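PDB 1C7N: cystalysin from Treponema denticola, which binds pyridoxal-5'-phosphate and belongs to the class I and II aminotransferase family. Local coordinates for residues I151-L156 with K183-K188; D191-S196 with A227-T232. All coordinates share one frame; numbering follows the deposited sequence.

Interaction 1: residues I151-L156 with K183-K188. Unlike the reference sequence in segment 151-156: Gln154 (reference Glu).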
ATOM      1  N   ILE A 151      -6.183  33.329  -7.423  1.00 19.06           N
ATOM      2  CA  ILE A 151      -4.728  33.198  -7.494  1.00 19.55           C
ATOM      3  C   ILE A 151      -3.987  34.534  -7.554  1.00 19.49           C
ATOM      4  O   ILE A 151      -4.415  35.456  -8.242  1.00 20.32           O
ATOM      5  CB  ILE A 151      -4.322  32.386  -8.745  1.00 20.44           C
ATOM      6  CG1 ILE A 151      -5.007  31.015  -8.729  1.00 21.90           C
ATOM      7  CG2 ILE A 151      -2.815  32.240  -8.810  1.00 19.61           C
ATOM      8  CD1 ILE A 151      -4.595  30.131  -7.587  1.00 22.91           C
ATOM      9  N   ASP A 152      -2.882  34.638  -6.823  1.00 20.28           N
ATOM     10  CA  ASP A 152      -2.069  35.854  -6.846  1.00 21.41           C
ATOM     11  C   ASP A 152      -1.050  35.620  -7.959  1.00 21.82           C
ATOM     12  O   ASP A 152       0.062  35.155  -7.704  1.00 20.39           O
ATOM     13  CB  ASP A 152      -1.332  36.052  -5.521  1.00 21.80           C
ATOM     14  CG  ASP A 152      -0.571  37.366  -5.469  1.00 22.48           C
ATOM     15  OD1 ASP A 152      -0.224  37.895  -6.549  1.00 22.61           O
ATOM     16  OD2 ASP A 152      -0.304  37.860  -4.350  1.00 22.55           O
ATOM     17  N   PHE A 153      -1.431  35.934  -9.191  1.00 23.32           N
ATOM     18  CA  PHE A 153      -0.552  35.706 -10.335  1.00 25.45           C
ATOM     19  C   PHE A 153       0.766  36.475 -10.330  1.00 25.92           C
ATOM     20  O   PHE A 153       1.799  35.927 -10.718  1.00 26.36           O
ATOM     21  CB  PHE A 153      -1.317  35.967 -11.633  1.00 25.89           C
ATOM     22  CG  PHE A 153      -2.507  35.068 -11.818  1.00 26.35           C
ATOM     23  CD1 PHE A 153      -3.798  35.546 -11.613  1.00 25.74           C
ATOM     24  CD2 PHE A 153      -2.336  33.734 -12.180  1.00 26.65           C
ATOM     25  CE1 PHE A 153      -4.904  34.708 -11.766  1.00 26.68           C
ATOM     26  CE2 PHE A 153      -3.434  32.887 -12.336  1.00 26.13           C
ATOM     27  CZ  PHE A 153      -4.721  33.376 -12.127  1.00 25.89           C
ATOM     28  N   GLN A 154       0.744  37.730  -9.896  1.00 26.76           N
ATOM     29  CA  GLN A 154       1.968  38.519  -9.854  1.00 27.97           C
ATOM     30  C   GLN A 154       2.994  37.827  -8.959  1.00 27.09           C
ATOM     31  O   GLN A 154       4.152  37.649  -9.343  1.00 26.43           O
ATOM     32  CB  GLN A 154       1.693  39.924  -9.315  1.00 30.51           C
ATOM     33  CG  GLN A 154       0.640  40.702 -10.086  1.00 35.14           C
ATOM     34  CD  GLN A 154       0.554  42.149  -9.636  1.00 37.79           C
ATOM     35  OE1 GLN A 154       0.452  42.433  -8.440  1.00 39.39           O
ATOM     36  NE2 GLN A 154       0.590  43.072 -10.593  1.00 38.97           N
ATOM     37  N   LYS A 155       2.564  37.439  -7.762  1.00 26.39           N
ATOM     38  CA  LYS A 155       3.449  36.763  -6.820  1.00 25.46           C
ATOM     39  C   LYS A 155       3.874  35.400  -7.357  1.00 25.18           C
ATOM     40  O   LYS A 155       5.033  35.007  -7.220  1.00 24.83           O
ATOM     41  CB  LYS A 155       2.755  36.585  -5.466  1.00 25.40           C
ATOM     42  CG  LYS A 155       3.592  35.814  -4.454  1.00 26.04           C
ATOM     43  CD  LYS A 155       2.864  35.608  -3.129  1.00 25.05           C
ATOM     44  CE  LYS A 155       2.714  36.910  -2.350  1.00 23.58           C
ATOM     45  NZ  LYS A 155       2.169  36.665  -0.981  1.00 21.04           N
ATOM     46  N   LEU A 156       2.938  34.681  -7.969  1.00 25.08           N
ATOM     47  CA  LEU A 156       3.248  33.362  -8.509  1.00 24.63           C
ATOM     48  C   LEU A 156       4.302  33.440  -9.610  1.00 25.26           C
ATOM     49  O   LEU A 156       5.214  32.613  -9.657  1.00 24.86           O
ATOM     50  CB  LEU A 156       1.984  32.685  -9.047  1.00 22.97           C
ATOM     51  CG  LEU A 156       2.174  31.286  -9.654  1.00 23.41           C
ATOM     52  CD1 LEU A 156       2.784  30.344  -8.617  1.00 23.23           C
ATOM     53  CD2 LEU A 156       0.837  30.750 -10.139  1.00 22.67           C
ATOM     54  N   LYS A 183     -10.918  28.112 -16.766  1.00 17.89           N
ATOM     55  CA  LYS A 183      -9.987  27.952 -17.875  1.00 19.68           C
ATOM     56  C   LYS A 183      -9.009  29.108 -18.031  1.00 20.03           C
ATOM     57  O   LYS A 183      -7.840  28.890 -18.357  1.00 20.14           O
ATOM     58  CB  LYS A 183     -10.758  27.730 -19.179  1.00 21.32           C
ATOM     59  CG  LYS A 183     -11.049  26.254 -19.458  1.00 24.28           C
ATOM     60  CD  LYS A 183     -12.072  26.069 -20.571  1.00 26.65           C
ATOM     61  CE  LYS A 183     -11.973  24.673 -21.181  1.00 28.75           C
ATOM     62  NZ  LYS A 183     -12.059  23.577 -20.173  1.00 29.31           N
ATOM     63  N   ASP A 184      -9.466  30.333 -17.784  1.00 20.85           N
ATOM     64  CA  ASP A 184      -8.582  31.487 -17.918  1.00 20.81           C
ATOM     65  C   ASP A 184      -7.511  31.489 -16.836  1.00 20.02           C
ATOM     66  O   ASP A 184      -6.373  31.897 -17.078  1.00 18.38           O
ATOM     67  CB  ASP A 184      -9.369  32.794 -17.844  1.00 24.79           C
ATOM     68  CG  ASP A 184      -8.521  33.994 -18.210  1.00 28.36           C
ATOM     69  OD1 ASP A 184      -8.917  35.134 -17.880  1.00 32.88           O
ATOM     70  OD2 ASP A 184      -7.455  33.796 -18.841  1.00 30.58           O
ATOM     71  N   GLU A 185      -7.886  31.041 -15.640  1.00 18.52           N
ATOM     72  CA  GLU A 185      -6.955  30.976 -14.519  1.00 17.70           C
ATOM     73  C   GLU A 185      -5.880  29.928 -14.820  1.00 17.38           C
ATOM     74  O   GLU A 185      -4.692  30.158 -14.594  1.00 18.49           O
ATOM     75  CB  GLU A 185      -7.705  30.607 -13.232  1.00 17.65           C
ATOM     76  CG  GLU A 185      -8.783  31.604 -12.830  1.00 16.55           C
ATOM     77  CD  GLU A 185      -9.583  31.156 -11.610  1.00 15.84           C
ATOM     78  OE1 GLU A 185     -10.175  30.056 -11.654  1.00 13.74           O
ATOM     79  OE2 GLU A 185      -9.626  31.913 -10.613  1.00 13.69           O
ATOM     80  N   LEU A 186      -6.303  28.777 -15.335  1.00 16.50           N
ATOM     81  CA  LEU A 186      -5.373  27.706 -15.678  1.00 16.60           C
ATOM     82  C   LEU A 186      -4.431  28.118 -16.808  1.00 17.50           C
ATOM     83  O   LEU A 186      -3.288  27.664 -16.863  1.00 17.00           O
ATOM     84  CB  LEU A 186      -6.136  26.432 -16.071  1.00 15.72           C
ATOM     85  CG  LEU A 186      -6.869  25.706 -14.936  1.00 14.86           C
ATOM     86  CD1 LEU A 186      -7.587  24.473 -15.478  1.00 15.45           C
ATOM     87  CD2 LEU A 186      -5.870  25.315 -13.849  1.00 15.32           C
ATOM     88  N   GLN A 187      -4.913  28.974 -17.709  1.00 18.97           N
ATOM     89  CA  GLN A 187      -4.099  29.453 -18.824  1.00 19.59           C
ATOM     90  C   GLN A 187      -2.970  30.328 -18.296  1.00 20.55           C
ATOM     91  O   GLN A 187      -1.816  30.166 -18.695  1.00 20.88           O
ATOM     92  CB  GLN A 187      -4.954  30.257 -19.811  1.00 21.35           C
ATOM     93  CG  GLN A 187      -5.929  29.410 -20.626  1.00 23.49           C
ATOM     94  CD  GLN A 187      -5.238  28.574 -21.696  1.00 25.26           C
ATOM     95  OE1 GLN A 187      -5.747  27.528 -22.107  1.00 26.24           O
ATOM     96  NE2 GLN A 187      -4.084  29.040 -22.162  1.00 23.95           N
ATOM     97  N   LYS A 188      -3.304  31.252 -17.396  1.00 20.74           N
ATOM     98  CA  LYS A 188      -2.310  32.147 -16.809  1.00 21.43           C
ATOM     99  C   LYS A 188      -1.236  31.360 -16.071  1.00 21.77           C
ATOM    100  O   LYS A 188      -0.052  31.694 -16.130  1.00 21.70           O
ATOM    101  CB  LYS A 188      -2.965  33.123 -15.830  1.00 22.16           C
ATOM    102  CG  LYS A 188      -3.602  34.352 -16.454  1.00 23.85           C
ATOM    103  CD  LYS A 188      -3.914  35.375 -15.363  1.00 26.44           C
ATOM    104  CE  LYS A 188      -4.437  36.682 -15.928  1.00 27.92           C
ATOM    105  NZ  LYS A 188      -4.602  37.710 -14.851  1.00 29.64           N
TER
HETATM  106  O   HOH W   1      -7.592  33.414  -9.904  1.00 14.90           O
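Phe153 and Lys188 both turn their CG atoms anti to the carbonyl carbon (chi1 -61° and -83°), which sends the phenylalanine ring toward helix 183-195 and lays the lysine chain across it. Beyond CG the lysine is extended and crosses the phenylalanine at about a right angle. Its CD sits 3.6 Å from the centroid of the Phe153 ring, only 4° off the ring normal, a centred CH-pi contact. Lys188 CB closes on Phe153 CE2 at 3.5 Å, while Glu185 O approaches the same ring obliquely, 3.8 Å from Phe153 CE2. The opposite face of the ring is covered, nearer its rim, by Ile151 CB, so the aromatic plane is clamped between its own segment and the lysine methylenes. A water links the backbone of Ile151 to the carboxylate of Glu185: it accepts from Ile151 N at 2.9 Å and donates to Glu185 OE2 at 2.6 Å. Glu185 OE1 meanwhile forms a salt bridge with Arg179 and accepts from Lys182 N. Asp152 OD1 N-caps helix 153-160 through Lys155 N. With no direct hydrogen bond across the segments, helices 153-160 and 183-195 are joined here mainly by ring-methylene contact, while the Glu185 carboxylate serves the water and Arg179.

Interaction 2: residues D191-S196 with A227-T232; sequences DIVLKS and ADKTIT
Polar contacts between the last part of segment 191-196 and the turn before strand 230-234 converge on the ammonium group of Lys229. Lys229 NZ donates to Val193 O over 2.9 Å, arriving from above the carbonyl plane, 50° out of it. Ser196 N also bonds to Val193 O, so the Val193 carbonyl receives these two N-H donors from opposite faces. Ser196 O lies 3.1 Å from Lys229 NZ, and Leu198 O, just beyond the segment, accepts a hydrogen bond from the same nitrogen. A water donates to Leu194 O at 2.8 Å and is weakly bonded to Lys229 NZ. The carbonyls of Val193 and Leu198 accept from the ammonium group and probably help to stabilise its charge.

Apolar contacts follow the lysine stem. Its CG stands between the backbone N and the carbonyl carbon (chi1 64°), and the extended chain beyond slides past Val193 in the opposite direction. Val193 CG1 presses on Lys229 CE at a tight 3.5 Å, and Leu194 CD2 reaches the same CE at 4.1 Å.

In the fold, Val193 and Leu194 also touch Leu226 of helix 224-227, Lys229 bonds through its backbone to Leu200 of the parallel strand 199-203, and Ser196 lies against Ser160 of helix 153-160.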
ATOM      1  N   ASP A 191       1.054  29.524 -18.609  1.00 23.75           N
ATOM      2  CA  ASP A 191       2.059  30.403 -19.196  1.00 23.72           C
ATOM      3  C   ASP A 191       3.229  30.615 -18.245  1.00 23.01           C
ATOM      4  O   ASP A 191       4.389  30.562 -18.659  1.00 23.46           O
ATOM      5  CB  ASP A 191       1.447  31.756 -19.578  1.00 23.84           C
ATOM      6  CG  ASP A 191       0.510  31.656 -20.767  1.00 25.13           C
ATOM      7  OD1 ASP A 191       0.629  30.685 -21.553  1.00 26.27           O
ATOM      8  OD2 ASP A 191      -0.340  32.554 -20.926  1.00 25.61           O
ATOM      9  N   ILE A 192       2.924  30.856 -16.975  1.00 22.11           N
ATOM     10  CA  ILE A 192       3.958  31.059 -15.970  1.00 22.08           C
ATOM     11  C   ILE A 192       4.830  29.805 -15.854  1.00 21.45           C
ATOM     12  O   ILE A 192       6.054  29.892 -15.736  1.00 20.70           O
ATOM     13  CB  ILE A 192       3.336  31.365 -14.584  1.00 22.78           C
ATOM     14  CG1 ILE A 192       2.561  32.683 -14.639  1.00 22.47           C
ATOM     15  CG2 ILE A 192       4.424  31.418 -13.517  1.00 22.84           C
ATOM     16  CD1 ILE A 192       1.889  33.051 -13.335  1.00 20.42           C
ATOM     17  N   VAL A 193       4.195  28.640 -15.896  1.00 20.50           N
ATOM     18  CA  VAL A 193       4.920  27.377 -15.786  1.00 20.30           C
ATOM     19  C   VAL A 193       5.830  27.102 -16.980  1.00 21.28           C
ATOM     20  O   VAL A 193       7.005  26.786 -16.802  1.00 22.38           O
ATOM     21  CB  VAL A 193       3.952  26.187 -15.620  1.00 18.56           C
ATOM     22  CG1 VAL A 193       4.724  24.869 -15.691  1.00 16.69           C
ATOM     23  CG2 VAL A 193       3.228  26.297 -14.281  1.00 16.48           C
ATOM     24  N   LEU A 194       5.286  27.213 -18.189  1.00 22.34           N
ATOM     25  CA  LEU A 194       6.059  26.967 -19.404  1.00 23.74           C
ATOM     26  C   LEU A 194       7.181  27.988 -19.588  1.00 24.44           C
ATOM     27  O   LEU A 194       8.173  27.719 -20.266  1.00 24.29           O
ATOM     28  CB  LEU A 194       5.140  26.987 -20.626  1.00 24.51           C
ATOM     29  CG  LEU A 194       4.020  25.942 -20.660  1.00 24.88           C
ATOM     30  CD1 LEU A 194       3.212  26.112 -21.935  1.00 25.21           C
ATOM     31  CD2 LEU A 194       4.613  24.541 -20.577  1.00 25.15           C
ATOM     32  N   LYS A 195       7.009  29.155 -18.973  1.00 25.27           N
ATOM     33  CA  LYS A 195       7.976  30.249 -19.028  1.00 26.92           C
ATOM     34  C   LYS A 195       9.179  30.000 -18.121  1.00 27.51           C
ATOM     35  O   LYS A 195      10.248  30.587 -18.311  1.00 28.50           O
ATOM     36  CB  LYS A 195       7.285  31.550 -18.617  1.00 28.09           C
ATOM     37  CG  LYS A 195       8.210  32.637 -18.098  1.00 29.03           C
ATOM     38  CD  LYS A 195       7.431  33.690 -17.307  1.00 30.96           C
ATOM     39  CE  LYS A 195       6.742  33.081 -16.084  1.00 30.39           C
ATOM     40  NZ  LYS A 195       7.694  32.392 -15.159  1.00 29.40           N
ATOM     41  N   SER A 196       9.002  29.134 -17.131  1.00 27.06           N
ATOM     42  CA  SER A 196      10.066  28.816 -16.185  1.00 26.10           C
ATOM     43  C   SER A 196      10.460  27.351 -16.297  1.00 25.71           C
ATOM     44  O   SER A 196      10.018  26.650 -17.205  1.00 24.63           O
ATOM     45  CB  SER A 196       9.597  29.103 -14.763  1.00 26.23           C
ATOM     46  OG  SER A 196       8.526  28.244 -14.418  1.00 25.82           O
ATOM     47  N   ALA A 227       1.859  19.191 -20.537  1.00 18.06           N
ATOM     48  CA  ALA A 227       1.709  17.780 -20.182  1.00 19.11           C
ATOM     49  C   ALA A 227       3.057  17.062 -20.185  1.00 19.43           C
ATOM     50  O   ALA A 227       3.245  16.081 -19.468  1.00 19.78           O
ATOM     51  CB  ALA A 227       0.751  17.088 -21.155  1.00 18.39           C
ATOM     52  N   ASP A 228       3.983  17.551 -21.006  1.00 19.41           N
ATOM     53  CA  ASP A 228       5.320  16.966 -21.109  1.00 19.25           C
ATOM     54  C   ASP A 228       6.099  17.048 -19.795  1.00 18.67           C
ATOM     55  O   ASP A 228       7.027  16.276 -19.571  1.00 19.13           O
ATOM     56  CB  ASP A 228       6.120  17.663 -22.215  1.00 18.86           C
ATOM     57  CG  ASP A 228       5.724  17.203 -23.609  1.00 18.65           C
ATOM     58  OD1 ASP A 228       6.110  17.886 -24.584  1.00 19.30           O
ATOM     59  OD2 ASP A 228       5.043  16.162 -23.735  1.00 15.58           O
ATOM     60  N   LYS A 229       5.736  17.990 -18.929  1.00 17.94           N
ATOM     61  CA  LYS A 229       6.422  18.108 -17.650  1.00 18.32           C
ATOM     62  C   LYS A 229       5.459  18.167 -16.466  1.00 17.50           C
ATOM     63  O   LYS A 229       5.739  18.800 -15.449  1.00 18.25           O
ATOM     64  CB  LYS A 229       7.349  19.328 -17.641  1.00 18.64           C
ATOM     65  CG  LYS A 229       6.674  20.681 -17.778  1.00 19.09           C
ATOM     66  CD  LYS A 229       7.716  21.776 -17.600  1.00 19.33           C
ATOM     67  CE  LYS A 229       7.107  23.165 -17.597  1.00 19.76           C
ATOM     68  NZ  LYS A 229       8.140  24.187 -17.232  1.00 19.97           N
ATOM     69  N   THR A 230       4.327  17.487 -16.604  1.00 17.15           N
ATOM     70  CA  THR A 230       3.317  17.449 -15.551  1.00 16.78           C
ATOM     71  C   THR A 230       3.097  16.041 -14.999  1.00 16.23           C
ATOM     72  O   THR A 230       3.190  15.050 -15.725  1.00 16.60           O
ATOM     73  CB  THR A 230       1.943  17.961 -16.065  1.00 17.09           C
ATOM     74  OG1 THR A 230       2.062  19.322 -16.499  1.00 15.63           O
ATOM     75  CG2 THR A 230       0.880  17.868 -14.960  1.00 16.38           C
ATOM     76  N   ILE A 231       2.815  15.972 -13.703  1.00 15.41           N
ATOM     77  CA  ILE A 231       2.499  14.721 -13.028  1.00 14.71           C
ATOM     78  C   ILE A 231       1.117  15.004 -12.457  1.00 13.30           C
ATOM     79  O   ILE A 231       0.960  15.917 -11.651  1.00 13.00           O
ATOM     80  CB  ILE A 231       3.450  14.415 -11.849  1.00 14.14           C
ATOM     81  CG1 ILE A 231       4.838  14.026 -12.363  1.00 14.44           C
ATOM     82  CG2 ILE A 231       2.865  13.294 -11.005  1.00 13.77           C
ATOM     83  CD1 ILE A 231       5.867  13.824 -11.255  1.00 14.02           C
ATOM     84  N   THR A 232       0.117  14.249 -12.895  1.00 13.09           N
ATOM     85  CA  THR A 232      -1.243  14.459 -12.416  1.00 12.98           C
ATOM     86  C   THR A 232      -1.688  13.313 -11.520  1.00 13.47           C
ATOM     87  O   THR A 232      -1.677  12.149 -11.934  1.00 13.01           O
ATOM     88  CB  THR A 232      -2.235  14.599 -13.592  1.00 13.69           C
ATOM     89  OG1 THR A 232      -1.888  15.747 -14.381  1.00 12.68           O
ATOM     90  CG2 THR A 232      -3.651  14.766 -13.072  1.00 11.43           C
TER
HETATM   91  O   HOH W   2       8.451  24.989 -20.544  1.00 28.60           O

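Both interactions draw on helix 183-195: 151-156 packs against its first turns, whereas 227-232 meets its later part. Their centres lie about 13 Å apart. Ile192, in segment 191-196, packs its CD1 against Leu156 CD2 at 4.1 Å and so brings the two contacts into touch. Both are partly buried, and a lysine is central to each. In interaction 1 the methylenes of exposed Lys188 cover partly exposed Phe153 between two helix starts; in interaction 2 partly exposed Lys229, beside buried Val193, ties the helix to the turn leading into strand 230-234, an inner strand of the main sheet. Interaction 1 is thus mainly apolar; interaction 2 joins a polar tip to an apolar stem.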